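Local coordinates for type IV pilus assembly protein PilC (PDB 2WHN), which probably serves, as a whole protein of which this is the N-terminal domain, as an essential inner-membrane component controlling type IV pilus assembly and disassembly, at residues F18-Q21 with L22-M25; R46-R49 with E50-K53; N81-R84 with A85-S89. One frame throughout, in Å; residues are numbered along the deposited sequence.

Overall arrangement
All three contacts are local, each a turn or two of a single helix in an all-helical domain, so none closes a long loop and none nests in or crosses another; they follow one another in series. From the N terminus, contact 1 comes first, on helix 12-28, which packs against helices 32-39 and 92-109. Contact 2 opens helix 46-60 and touches contact 1 directly, F18 meeting both F48 and L52 in a shared apolar patch. Contact 3, on helix 77-89, stands apart, about 22 Å from contact 2 between centres and on the other side of the chain's centre; its side chains reach helices 65-70 and 92-109. Helix 92-109 thus borders both contact 1 and contact 3.

Contact 1: residues F18-Q21 with L22-M25; sequences FSRQ and LATM
F18 and L22 lie side by side one helical turn apart, pointing the same way, and the ring atom F18 CZ comes within 3.9 Å of the methyl L22 CD2. Both side chains leave with CG anti to the backbone N (chi1 164° for F18 and -176° for L22), which sends both along the buried side. On another side of the helix, T24 OG1 lies 3.1 Å from R20 O, the carbonyl that also accepts T24 N at 2.8 Å. A water hydrogen-bonded to T24 OG1 at 2.7 Å accepts from R20 NH1 at 3.1 Å and so bridges the arginine to the threonine. R20 is bent at its second and third torsions, and this bend carries its guanidinium alongside the next turn, NH1 coming within 4.0 Å of A23 CB. A long, flexible cation suits this place, since its principal partners are acids on another helix: D97 and E104 hold it in salt bridges, and S101 adds a hydrogen bond. At M25 the terminal methyl CE curls back to 3.5 Å from Q21 O. S19, small and polar, hydrogen-bonds to L15 O and Y79 OH. Outward from here, L22 packs on A35 and L96, so this i to i+4 pairing lies where helix 12-28 beds against helices 32-39 and 92-109 of the T2SS protein F family domain.

Contact 2: residues R46-R49 with E50-K53; sequences RKFR and EILK
From R46 to K53 the backbone makes alpha-helical i to i+4 bonds, among them E50 N to R46 O, L52 N to F48 O at 2.8 Å and K53 N to R49 O at 3.0 Å. The apolar side is built on F48, whose CG stands anti to the backbone N (chi1 -157°), carrying the ring out to where L52 covers it. L52 CD1 sits over the centre of one face, 4.1 Å from the centroid, a CH-pi contact. The other methyl, L52 CD2, sits 3.8 Å from F48 CE1, while I51 CB meets the ring at its edge. An aromatic here offers a broad face to leucine and a rim to the beta-branched isoleucine. Polar residues occupy the outer side. R46 NH1 forms a salt bridge with E50 OE2 at 3.2 Å, a weak hydrogen bond because its N-H...O angle is only 121°; OE2 sits at the guanidinium edge, near its plane, though the carboxylate is turned 82° across it, and R46 NE has E7 as its stronger partner. R49 NE and K53 NZ, like charges, both donate to one water, at 3.2 and 2.9 Å, while R49 NH1 bonds back to T43 O. Beyond the helix, F48 packs edge-to-face with F18 and touches D14, and L52 also reaches F18, so this first part of helix 46-60 rests against helix 12-28.

Contact 3: residues N81-R84 with A85-S89; sequences NLVR and AGETS
R84 and E87 form an i to i+3 salt bridge on helix 77-89, an alpha-helical element of this all-helical N-terminal domain of PilC. The ionic link joins R84 NH1 to E87 OE1 at 3.0 Å, and the oxygen is met nearly along its C-O axis. The donor geometry is less regular: the acceptor lies 29° out of the guanidinium plane, and the N-H...O angle is 136°. With chi2 bent to 65°, the arginine chain turns along the helix toward the acid and crosses it at about a right angle. E87 has a stronger polar partner in S66, whose N donates to OE2. Backbone bonds run from A85 N to N81 O, from G86 N to L82 O and from E87 N to V83 O, each 3.0 Å. Apolar contacts face the neighbouring helices: V83, buried, packs on F65 and L69 of helix 65-70, and L82 rests on I95 and L99 of helix 92-109. A compact branched valine suits the buried position against F65 and L69. R84 is exposed, whereas E87 is partly covered by helix 65-70, where F65 and S66 meet it. Over one face of the R84 guanidinium, offset toward its rim, T88 OG1 lies 3.9 Å above the plane.

Contact 1: residues F18-Q21 with L22-M25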
# COMPACT_ATOMS: atom_id res chain seq x y z
N PHE A 18 -3.92 4.29 3.30
CA PHE A 18 -3.19 3.02 3.33
C PHE A 18 -1.74 3.22 3.75
O PHE A 18 -1.23 2.49 4.60
CB PHE A 18 -3.23 2.33 1.97
CG PHE A 18 -2.20 1.24 1.82
CD1 PHE A 18 -2.40 0.01 2.42
CD2 PHE A 18 -1.05 1.44 1.10
CE1 PHE A 18 -1.46 -1.00 2.30
CE2 PHE A 18 -0.11 0.44 0.96
CZ PHE A 18 -0.31 -0.78 1.57
N SER A 19 -1.06 4.16 3.10
CA SER A 19 0.37 4.38 3.32
C SER A 19 0.65 4.86 4.74
O SER A 19 1.62 4.43 5.36
CB SER A 19 0.92 5.40 2.31
OG SER A 19 0.77 4.94 0.97
N ARG A 20 -0.18 5.76 5.25
CA ARG A 20 -0.08 6.22 6.63
C ARG A 20 -0.31 5.08 7.64
O ARG A 20 0.46 4.91 8.59
CB ARG A 20 -1.06 7.36 6.89
CG ARG A 20 -0.98 7.92 8.31
CD ARG A 20 0.47 8.20 8.69
NE ARG A 20 1.01 9.32 7.93
CZ ARG A 20 2.31 9.62 7.85
NH1 ARG A 20 3.20 8.89 8.50
NH2 ARG A 20 2.70 10.66 7.13
N GLN A 21 -1.36 4.30 7.43
CA GLN A 21 -1.67 3.16 8.29
C GLN A 21 -0.49 2.21 8.39
O GLN A 21 -0.11 1.78 9.49
CB GLN A 21 -2.89 2.41 7.77
CG GLN A 21 -4.21 3.16 7.94
CD GLN A 21 -5.35 2.50 7.20
OE1 GLN A 21 -5.13 1.80 6.21
NE2 GLN A 21 -6.57 2.69 7.69
N LEU A 22 0.05 1.83 7.24
CA LEU A 22 1.16 0.90 7.20
C LEU A 22 2.40 1.51 7.85
O LEU A 22 3.04 0.88 8.69
CB LEU A 22 1.46 0.48 5.76
CG LEU A 22 2.55 -0.57 5.55
CD1 LEU A 22 2.27 -1.83 6.38
CD2 LEU A 22 2.72 -0.91 4.08
N ALA A 23 2.70 2.76 7.50
CA ALA A 23 3.77 3.53 8.15
C ALA A 23 3.66 3.45 9.67
O ALA A 23 4.65 3.28 10.37
CB ALA A 23 3.72 4.99 7.70
N THR A 24 2.45 3.70 10.16
CA THR A 24 2.21 3.78 11.59
C THR A 24 2.46 2.42 12.25
O THR A 24 3.18 2.33 13.24
CB THR A 24 0.77 4.26 11.87
OG1 THR A 24 0.68 5.66 11.59
CG2 THR A 24 0.37 4.01 13.33
N MET A 25 1.94 1.36 11.65
CA MET A 25 2.11 0.03 12.23
C MET A 25 3.55 -0.48 12.13
O MET A 25 4.07 -1.06 13.08
CB MET A 25 1.12 -0.96 11.63
CG MET A 25 -0.30 -0.74 12.12
SD MET A 25 -1.49 -1.92 11.46
CE MET A 25 -1.74 -1.29 9.80
O HOH W 1 2.84 7.15 11.00

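Contact 2: residues R46-R49 with E50-K53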
# COMPACT_ATOMS: atom_id res chain seq x y z
N ARG A 46 -13.67 -0.85 -1.81
CA ARG A 46 -13.81 -2.29 -2.03
C ARG A 46 -12.76 -2.84 -2.98
O ARG A 46 -12.27 -3.96 -2.81
CB ARG A 46 -15.20 -2.63 -2.56
CG ARG A 46 -15.43 -4.13 -2.73
CD ARG A 46 -16.59 -4.41 -3.67
NE ARG A 46 -16.17 -4.40 -5.07
CZ ARG A 46 -15.61 -5.43 -5.70
NH1 ARG A 46 -15.38 -6.56 -5.05
NH2 ARG A 46 -15.27 -5.32 -6.98
N LYS A 47 -12.47 -2.07 -4.03
CA LYS A 47 -11.49 -2.48 -5.03
C LYS A 47 -10.08 -2.45 -4.46
O LYS A 47 -9.26 -3.33 -4.77
CB LYS A 47 -11.59 -1.59 -6.27
CG LYS A 47 -10.93 -2.18 -7.50
CD LYS A 47 -11.78 -1.95 -8.75
CE LYS A 47 -11.37 -2.90 -9.86
NZ LYS A 47 -12.31 -2.82 -11.03
N PHE A 48 -9.79 -1.47 -3.62
CA PHE A 48 -8.51 -1.42 -2.93
C PHE A 48 -8.39 -2.57 -1.93
O PHE A 48 -7.32 -3.17 -1.80
CB PHE A 48 -8.29 -0.08 -2.23
CG PHE A 48 -6.84 0.25 -1.98
CD1 PHE A 48 -5.84 -0.38 -2.72
CD2 PHE A 48 -6.49 1.22 -1.06
CE1 PHE A 48 -4.51 -0.07 -2.50
CE2 PHE A 48 -5.16 1.55 -0.86
CZ PHE A 48 -4.17 0.91 -1.57
N ARG A 49 -9.50 -2.89 -1.27
CA ARG A 49 -9.55 -4.03 -0.35
C ARG A 49 -9.21 -5.33 -1.07
O ARG A 49 -8.46 -6.15 -0.56
CB ARG A 49 -10.93 -4.15 0.29
CG ARG A 49 -11.08 -3.41 1.60
CD ARG A 49 -11.95 -4.18 2.59
NE ARG A 49 -13.24 -4.54 2.02
CZ ARG A 49 -14.17 -3.67 1.63
NH1 ARG A 49 -13.95 -2.37 1.74
NH2 ARG A 49 -15.32 -4.10 1.13
N GLU A 50 -9.81 -5.52 -2.25
CA GLU A 50 -9.52 -6.70 -3.05
C GLU A 50 -8.05 -6.71 -3.46
O GLU A 50 -7.40 -7.75 -3.44
CB GLU A 50 -10.43 -6.75 -4.27
CG GLU A 50 -11.88 -7.10 -3.95
CD GLU A 50 -12.17 -8.58 -4.15
OE1 GLU A 50 -11.21 -9.37 -4.17
OE2 GLU A 50 -13.36 -8.94 -4.31
N ILE A 51 -7.53 -5.54 -3.81
CA ILE A 51 -6.13 -5.39 -4.17
C ILE A 51 -5.23 -5.82 -3.02
O ILE A 51 -4.24 -6.53 -3.21
CB ILE A 51 -5.80 -3.93 -4.52
CG1 ILE A 51 -6.54 -3.48 -5.78
CG2 ILE A 51 -4.30 -3.75 -4.68
CD1 ILE A 51 -5.98 -4.05 -7.04
N LEU A 52 -5.56 -5.33 -1.83
CA LEU A 52 -4.69 -5.53 -0.67
C LEU A 52 -4.75 -6.97 -0.17
O LEU A 52 -3.75 -7.50 0.31
CB LEU A 52 -5.06 -4.56 0.45
CG LEU A 52 -4.81 -3.09 0.09
CD1 LEU A 52 -5.29 -2.19 1.21
CD2 LEU A 52 -3.32 -2.86 -0.20
N LYS A 53 -5.90 -7.61 -0.31
CA LYS A 53 -6.01 -9.04 0.00
C LYS A 53 -5.12 -9.87 -0.92
O LYS A 53 -4.51 -10.85 -0.50
CB LYS A 53 -7.46 -9.51 -0.08
CG LYS A 53 -8.38 -8.83 0.92
CD LYS A 53 -9.81 -9.34 0.84
CE LYS A 53 -10.71 -8.53 1.76
NZ LYS A 53 -12.08 -9.11 1.89
O HOH W 2 -13.92 -7.25 0.55

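Contact 3: residues N81-R84 with A85-S89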
# COMPACT_ATOMS: atom_id res chain seq x y z
N ASN A 81 9.67 1.13 -6.43
CA ASN A 81 11.12 1.19 -6.35
C ASN A 81 11.61 1.58 -4.96
O ASN A 81 12.59 1.04 -4.46
CB ASN A 81 11.69 2.15 -7.41
CG ASN A 81 11.79 1.51 -8.78
OD1 ASN A 81 11.87 0.29 -8.90
ND2 ASN A 81 11.83 2.33 -9.82
N LEU A 82 10.89 2.50 -4.32
CA LEU A 82 11.23 2.92 -2.97
C LEU A 82 10.96 1.81 -1.96
O LEU A 82 11.81 1.50 -1.12
CB LEU A 82 10.44 4.18 -2.59
CG LEU A 82 11.07 5.48 -3.08
CD1 LEU A 82 10.14 6.66 -2.81
CD2 LEU A 82 12.43 5.69 -2.42
N VAL A 83 9.78 1.19 -2.06
CA VAL A 83 9.47 0.00 -1.27
C VAL A 83 10.50 -1.10 -1.48
O VAL A 83 10.90 -1.77 -0.53
CB VAL A 83 8.05 -0.54 -1.59
CG1 VAL A 83 7.88 -1.96 -1.04
CG2 VAL A 83 7.00 0.39 -1.03
N ARG A 84 10.96 -1.26 -2.72
CA ARG A 84 11.98 -2.26 -3.02
C ARG A 84 13.29 -1.98 -2.30
O ARG A 84 13.97 -2.91 -1.83
CB ARG A 84 12.22 -2.36 -4.53
CG ARG A 84 13.43 -3.20 -4.90
CD ARG A 84 13.22 -4.65 -4.49
NE ARG A 84 14.45 -5.42 -4.59
CZ ARG A 84 14.57 -6.69 -4.21
NH1 ARG A 84 13.52 -7.33 -3.70
NH2 ARG A 84 15.73 -7.32 -4.34
N ALA A 85 13.67 -0.71 -2.22
CA ALA A 85 14.86 -0.33 -1.46
C ALA A 85 14.67 -0.61 0.03
O ALA A 85 15.59 -1.05 0.71
CB ALA A 85 15.19 1.14 -1.69
N GLY A 86 13.45 -0.40 0.51
CA GLY A 86 13.12 -0.64 1.91
C GLY A 86 13.20 -2.10 2.32
O GLY A 86 13.65 -2.41 3.43
N GLU A 87 12.77 -2.99 1.44
CA GLU A 87 12.84 -4.43 1.71
C GLU A 87 14.27 -4.86 2.02
O GLU A 87 14.48 -5.75 2.85
CB GLU A 87 12.33 -5.24 0.51
CG GLU A 87 10.93 -4.90 0.08
CD GLU A 87 10.55 -5.59 -1.22
OE1 GLU A 87 11.47 -6.00 -1.96
OE2 GLU A 87 9.34 -5.73 -1.48
N THR A 88 15.23 -4.28 1.32
CA THR A 88 16.62 -4.72 1.38
C THR A 88 17.41 -3.99 2.46
O THR A 88 18.56 -4.33 2.73
CB THR A 88 17.34 -4.55 0.03
OG1 THR A 88 16.63 -5.26 -0.99
CG2 THR A 88 18.76 -5.07 0.11
N SER A 89 16.81 -2.97 3.06
CA SER A 89 17.53 -2.08 3.97
C SER A 89 17.03 -2.21 5.40
O SER A 89 17.61 -1.63 6.32
CB SER A 89 17.39 -0.63 3.52
OG SER A 89 16.16 -0.08 3.95